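Local coordinates for CG5036 (Drosophila melanogaster, PDB 4IGU), which probably binds G protein alpha subunits through its RGS domain, speeding their GTP hydrolysis and slowing GDP release, at residues L16-I19 with R20-G23; G23-F26 with D27-M30. One frame throughout, in Å; residues are numbered along the deposited sequence.

Contact 1 (L16-I19 with R20-G23)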
ATOM      1  N   LEU A  16     -14.172 -11.459  13.418  1.00 29.76           N
ATOM      2  CA  LEU A  16     -13.242 -12.554  13.230  1.00 31.55           C
ATOM      3  C   LEU A  16     -13.337 -13.081  11.804  1.00 29.31           C
ATOM      4  O   LEU A  16     -12.333 -13.479  11.212  1.00 27.57           O
ATOM      5  CB  LEU A  16     -13.523 -13.672  14.234  1.00 25.42           C
ATOM      6  CG  LEU A  16     -12.618 -14.894  14.121  1.00 31.05           C
ATOM      7  CD1 LEU A  16     -11.155 -14.482  14.269  1.00 31.04           C
ATOM      8  CD2 LEU A  16     -13.005 -15.923  15.155  1.00 31.95           C
ATOM      9  N   GLU A  17     -14.548 -13.079  11.259  1.00 31.12           N
ATOM     10  CA  GLU A  17     -14.761 -13.489   9.872  1.00 34.94           C
ATOM     11  C   GLU A  17     -13.964 -12.602   8.906  1.00 24.88           C
ATOM     12  O   GLU A  17     -13.322 -13.096   7.973  1.00 24.72           O
ATOM     13  CB  GLU A  17     -16.254 -13.425   9.538  1.00 34.84           C
ATOM     14  CG  GLU A  17     -16.624 -13.959   8.155  1.00 39.78           C
ATOM     15  CD  GLU A  17     -18.121 -14.179   8.003  1.00 41.28           C
ATOM     16  OE1 GLU A  17     -18.820 -14.241   9.038  1.00 55.89           O
ATOM     17  OE2 GLU A  17     -18.600 -14.291   6.854  1.00 47.38           O
ATOM     18  N   GLU A  18     -14.025 -11.294   9.136  1.00 27.95           N
ATOM     19  CA  GLU A  18     -13.287 -10.322   8.333  1.00 27.74           C
ATOM     20  C   GLU A  18     -11.786 -10.592   8.434  1.00 27.28           C
ATOM     21  O   GLU A  18     -11.080 -10.645   7.424  1.00 27.84           O
ATOM     22  CB  GLU A  18     -13.604  -8.910   8.826  1.00 23.19           C
ATOM     23  CG  GLU A  18     -12.780  -7.816   8.173  1.00 28.79           C
ATOM     24  CD  GLU A  18     -13.307  -7.414   6.803  1.00 34.16           C
ATOM     25  OE1 GLU A  18     -12.489  -7.210   5.882  1.00 28.89           O
ATOM     26  OE2 GLU A  18     -14.537  -7.285   6.658  1.00 36.66           O
ATOM     27  N   ILE A  19     -11.308 -10.779   9.661  1.00 25.27           N
ATOM     28  CA  ILE A  19      -9.899 -11.070   9.913  1.00 22.69           C
ATOM     29  C   ILE A  19      -9.391 -12.301   9.162  1.00 22.00           C
ATOM     30  O   ILE A  19      -8.365 -12.244   8.465  1.00 23.27           O
ATOM     31  CB  ILE A  19      -9.641 -11.252  11.422  1.00 27.57           C
ATOM     32  CG1 ILE A  19      -9.939  -9.942  12.160  1.00 22.12           C
ATOM     33  CG2 ILE A  19      -8.206 -11.742  11.664  1.00 24.08           C
ATOM     34  CD1 ILE A  19      -9.899 -10.042  13.693  1.00 30.13           C
ATOM     35  N   ARG A  20     -10.101 -13.416   9.296  1.00 21.86           N
ATOM     36  CA  ARG A  20      -9.677 -14.650   8.651  1.00 23.73           C
ATOM     37  C   ARG A  20      -9.723 -14.537   7.130  1.00 18.87           C
ATOM     38  O   ARG A  20      -8.979 -15.226   6.430  1.00 23.45           O
ATOM     39  CB  ARG A  20     -10.535 -15.823   9.128  1.00 30.77           C
ATOM     40  CG  ARG A  20     -10.261 -16.196  10.569  1.00 28.46           C
ATOM     41  CD  ARG A  20     -11.255 -17.203  11.105  1.00 31.18           C
ATOM     42  NE  ARG A  20     -10.829 -17.663  12.420  1.00 34.42           N
ATOM     43  CZ  ARG A  20     -11.558 -18.421  13.228  1.00 44.30           C
ATOM     44  NH1 ARG A  20     -12.774 -18.806  12.865  1.00 43.23           N
ATOM     45  NH2 ARG A  20     -11.069 -18.785  14.407  1.00 41.26           N
ATOM     46  N   SER A  21     -10.584 -13.660   6.618  1.00 22.88           N
ATOM     47  CA  SER A  21     -10.672 -13.464   5.170  1.00 29.09           C
ATOM     48  C   SER A  21      -9.364 -12.898   4.602  1.00 24.72           C
ATOM     49  O   SER A  21      -8.998 -13.183   3.450  1.00 26.17           O
ATOM     50  CB  SER A  21     -11.854 -12.561   4.808  1.00 24.49           C
ATOM     51  OG  SER A  21     -11.602 -11.203   5.141  1.00 27.28           O
ATOM     52  N   TRP A  22      -8.653 -12.119   5.420  1.00 21.68           N
ATOM     53  CA  TRP A  22      -7.392 -11.489   5.015  1.00 20.09           C
ATOM     54  C   TRP A  22      -6.357 -12.558   4.703  1.00 19.71           C
ATOM     55  O   TRP A  22      -5.411 -12.326   3.938  1.00 25.63           O
ATOM     56  CB  TRP A  22      -6.861 -10.558   6.122  1.00 20.02           C
ATOM     57  CG  TRP A  22      -7.837  -9.505   6.559  1.00 20.75           C
ATOM     58  CD1 TRP A  22      -8.952  -9.093   5.888  1.00 22.44           C
ATOM     59  CD2 TRP A  22      -7.792  -8.736   7.771  1.00 25.52           C
ATOM     60  NE1 TRP A  22      -9.597  -8.115   6.602  1.00 28.50           N
ATOM     61  CE2 TRP A  22      -8.907  -7.876   7.763  1.00 22.02           C
ATOM     62  CE3 TRP A  22      -6.912  -8.688   8.859  1.00 25.89           C
ATOM     63  CZ2 TRP A  22      -9.174  -6.980   8.805  1.00 23.14           C
ATOM     64  CZ3 TRP A  22      -7.174  -7.796   9.892  1.00 25.23           C
ATOM     65  CH2 TRP A  22      -8.296  -6.954   9.855  1.00 28.68           C
ATOM     66  N   GLY A  23      -6.544 -13.737   5.294  1.00 24.62           N
ATOM     67  CA  GLY A  23      -5.606 -14.832   5.134  1.00 21.13           C
ATOM     68  C   GLY A  23      -5.873 -15.699   3.916  1.00 19.34           C
ATOM     69  O   GLY A  23      -5.062 -16.563   3.586  1.00 23.54           O
TER
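Trp-22 folds back on Glu-18 and Ile-19 at the C-terminal end of helix 16-21, the first helix of this all-helical RGS domain construct. Among the polar contacts, the indole NE1 gives a hydrogen bond to Glu-18 OE1 (3.1 Å, 163° at the hydrogen), which receives it in the ring plane through its anti lone pair; the same oxygen is hydrogen-bonded to Ser-32 OG. The bend of Glu-18 at chi2 (81°) brings the carboxylate round to the indole edge. Backbone bonds from Arg-20 N to Leu-16 O and from Ser-21 N to Glu-17 O complete the turn. In the packing against the indole, Ile-19 CA sits over the six-membered ring, 3.9 Å from its centroid, a CH-pi contact, and Ile-19 CG1 reaches CH2. Val-38 and Ala-34 of helix 33-45 also touch the ring. With an alanine at Trp-22 the NE1 donor and the ring are gone, which would probably leave Glu-18 OE1 to Ser-32 and open a gap between Ile-19 and Val-38. On another side of the helix, the extended Arg-20 chain crosses Leu-16 at an angle, while its NH2 is hydrogen-bonded to Ser-141 O; Leu-16 CD2 lies over the guanidinium centre, 3.5 Å from Arg-20 CZ.

Contact 2 (G23-F26 with D27-M30)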
ATOM      1  N   GLY A  23      -6.544 -13.737   5.294  1.00 24.62           N
ATOM      2  CA  GLY A  23      -5.606 -14.832   5.134  1.00 21.13           C
ATOM      3  C   GLY A  23      -5.873 -15.699   3.916  1.00 19.34           C
ATOM      4  O   GLY A  23      -5.062 -16.563   3.586  1.00 23.54           O
ATOM      5  N   LYS A  24      -7.000 -15.465   3.246  1.00 23.54           N
ATOM      6  CA  LYS A  24      -7.359 -16.225   2.042  1.00 23.46           C
ATOM      7  C   LYS A  24      -6.686 -15.663   0.790  1.00 24.21           C
ATOM      8  O   LYS A  24      -6.301 -16.412  -0.114  1.00 24.80           O
ATOM      9  CB  LYS A  24      -8.879 -16.228   1.842  1.00 28.65           C
ATOM     10  CG  LYS A  24      -9.679 -16.791   3.019  1.00 30.62           C
ATOM     11  CD  LYS A  24     -11.185 -16.628   2.796  1.00 36.00           C
ATOM     12  CE  LYS A  24     -11.976 -17.282   3.918  1.00 36.94           C
ATOM     13  NZ  LYS A  24     -11.553 -18.699   4.118  1.00 42.92           N
ATOM     14  N   SER A  25      -6.570 -14.340   0.723  1.00 20.38           N
ATOM     15  CA  SER A  25      -5.872 -13.702  -0.387  1.00 20.73           C
ATOM     16  C   SER A  25      -5.486 -12.274  -0.020  1.00 16.82           C
ATOM     17  O   SER A  25      -6.165 -11.638   0.777  1.00 14.23           O
ATOM     18  CB  SER A  25      -6.740 -13.690  -1.644  1.00 17.17           C
ATOM     19  OG  SER A  25      -7.807 -12.763  -1.516  1.00 22.97           O
ATOM     20  N   PHE A  26      -4.394 -11.792  -0.614  1.00 17.06           N
ATOM     21  CA  PHE A  26      -3.923 -10.426  -0.440  1.00 18.40           C
ATOM     22  C   PHE A  26      -5.011  -9.444  -0.873  1.00 16.54           C
ATOM     23  O   PHE A  26      -5.215  -8.403  -0.244  1.00 16.28           O
ATOM     24  CB  PHE A  26      -2.639 -10.235  -1.258  1.00 19.57           C
ATOM     25  CG  PHE A  26      -1.944  -8.923  -1.015  1.00 19.81           C
ATOM     26  CD1 PHE A  26      -1.712  -8.467   0.277  1.00 20.96           C
ATOM     27  CD2 PHE A  26      -1.502  -8.153  -2.087  1.00 14.85           C
ATOM     28  CE1 PHE A  26      -1.062  -7.258   0.492  1.00 20.75           C
ATOM     29  CE2 PHE A  26      -0.860  -6.945  -1.885  1.00 18.69           C
ATOM     30  CZ  PHE A  26      -0.632  -6.493  -0.594  1.00 18.88           C
ATOM     31  N   ASP A  27      -5.723  -9.800  -1.940  1.00 17.55           N
ATOM     32  CA  ASP A  27      -6.806  -8.979  -2.461  1.00 14.96           C
ATOM     33  C   ASP A  27      -7.826  -8.664  -1.368  1.00 15.90           C
ATOM     34  O   ASP A  27      -8.242  -7.513  -1.203  1.00 19.42           O
ATOM     35  CB  ASP A  27      -7.491  -9.708  -3.622  1.00 18.56           C
ATOM     36  CG  ASP A  27      -8.457  -8.823  -4.377  1.00 16.04           C
ATOM     37  OD1 ASP A  27      -7.990  -7.883  -5.049  1.00 20.75           O
ATOM     38  OD2 ASP A  27      -9.675  -9.079  -4.314  1.00 21.88           O
ATOM     39  N   LYS A  28      -8.212  -9.699  -0.624  1.00 14.84           N
ATOM     40  CA  LYS A  28      -9.160  -9.575   0.481  1.00 20.99           C
ATOM     41  C   LYS A  28      -8.642  -8.594   1.514  1.00 16.14           C
ATOM     42  O   LYS A  28      -9.386  -7.739   2.008  1.00 21.18           O
ATOM     43  CB  LYS A  28      -9.345 -10.928   1.162  1.00 24.29           C
ATOM     44  CG  LYS A  28     -10.242 -11.887   0.421  1.00 30.17           C
ATOM     45  CD  LYS A  28     -11.690 -11.474   0.551  1.00 25.65           C
ATOM     46  CE  LYS A  28     -12.602 -12.489  -0.118  1.00 34.61           C
ATOM     47  NZ  LYS A  28     -12.213 -12.718  -1.535  1.00 28.77           N
ATOM     48  N   LEU A  29      -7.360  -8.737   1.839  1.00 15.61           N
ATOM     49  CA  LEU A  29      -6.708  -7.854   2.799  1.00 20.36           C
ATOM     50  C   LEU A  29      -6.768  -6.423   2.273  1.00 21.31           C
ATOM     51  O   LEU A  29      -7.258  -5.521   2.952  1.00 20.53           O
ATOM     52  CB  LEU A  29      -5.261  -8.309   3.044  1.00 17.13           C
ATOM     53  CG  LEU A  29      -4.383  -7.486   3.988  1.00 21.18           C
ATOM     54  CD1 LEU A  29      -5.049  -7.381   5.333  1.00 25.16           C
ATOM     55  CD2 LEU A  29      -3.014  -8.111   4.145  1.00 20.45           C
ATOM     56  N   MET A  30      -6.313  -6.228   1.039  1.00 23.12           N
ATOM     57  CA  MET A  30      -6.204  -4.881   0.473  1.00 17.32           C
ATOM     58  C   MET A  30      -7.545  -4.186   0.198  1.00 20.37           C
ATOM     59  O   MET A  30      -7.597  -2.958   0.090  1.00 26.67           O
ATOM     60  CB  MET A  30      -5.337  -4.907  -0.791  1.00 16.66           C
ATOM     61  CG  MET A  30      -3.884  -5.251  -0.518  1.00 13.02           C
ATOM     62  SD  MET A  30      -3.069  -4.011   0.529  1.00 18.39           S
ATOM     63  CE  MET A  30      -2.720  -2.744  -0.710  1.00 21.13           C
TER
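Met-30 lies alongside Phe-26, one turn further along helix 26-30, and the two side chains point the same way in a Met-aromatic contact on a short helix of the RGS domain. Met-30 CG does most of the touching: it stands over one face of the phenyl ring, 3.6 Å from the centroid and 16° off the normal, displaced toward the rim. The sulfur comes in obliquely, with SD 3.7 Å from Phe-26 CZ. The bend at chi2 (-63°) turns SD toward the CZ end of the ring. Leu-29 meets the same ring differently, its CD2 near the ring plane at the edge, 4.1 Å from Phe-26 CD1. Leu-29 and Met-30 stand three and four residues on from Phe-26, one helical turn, and Met-30 N gives a hydrogen bond to Phe-26 O (2.8 Å).

Further out, helix 113-132 supplies the aromatic surroundings of Phe-26: His-124 stacks on its ring, while Tyr-120 and Tyr-128 meet it at inclined angles. At the start of the helix, Ser-25 is the N-cap. Its OG accepts from Lys-28 N, satisfying an amide of the first turn, and Ser-25 O takes a weak bond from Leu-29 N. Asp-27 directs its carboxylate to a salt bridge with Lys-31. The cap also packs against an aliphatic chain: Lys-28 CG lies 3.2 Å from Ser-25 OG, the oxygen that receives the Lys-28 amide at the same distance.

In the fold
Contacts 1 and 2 follow each other along the chain and share Gly-23, which belongs to the connection from helix 16-21 to helix 26-30; their centres are 9 Å apart. The two meet directly where Trp-22 CG packs 3.7 Å from Leu-29 CD1, and where Ser-21 O lies 3.2 Å from Lys-28 CB. Helix 113-132 ties them further: Tyr-128 binds Trp-22 O through its hydroxyl and also touches Phe-26 and Leu-29. Contact 1 additionally faces helices 33-45 and 135-140, and its centre is about 18 Å from that of the chain, against about 13 Å for contact 2. Together they join the first two helices to helices 33-45, 113-132 and 135-140.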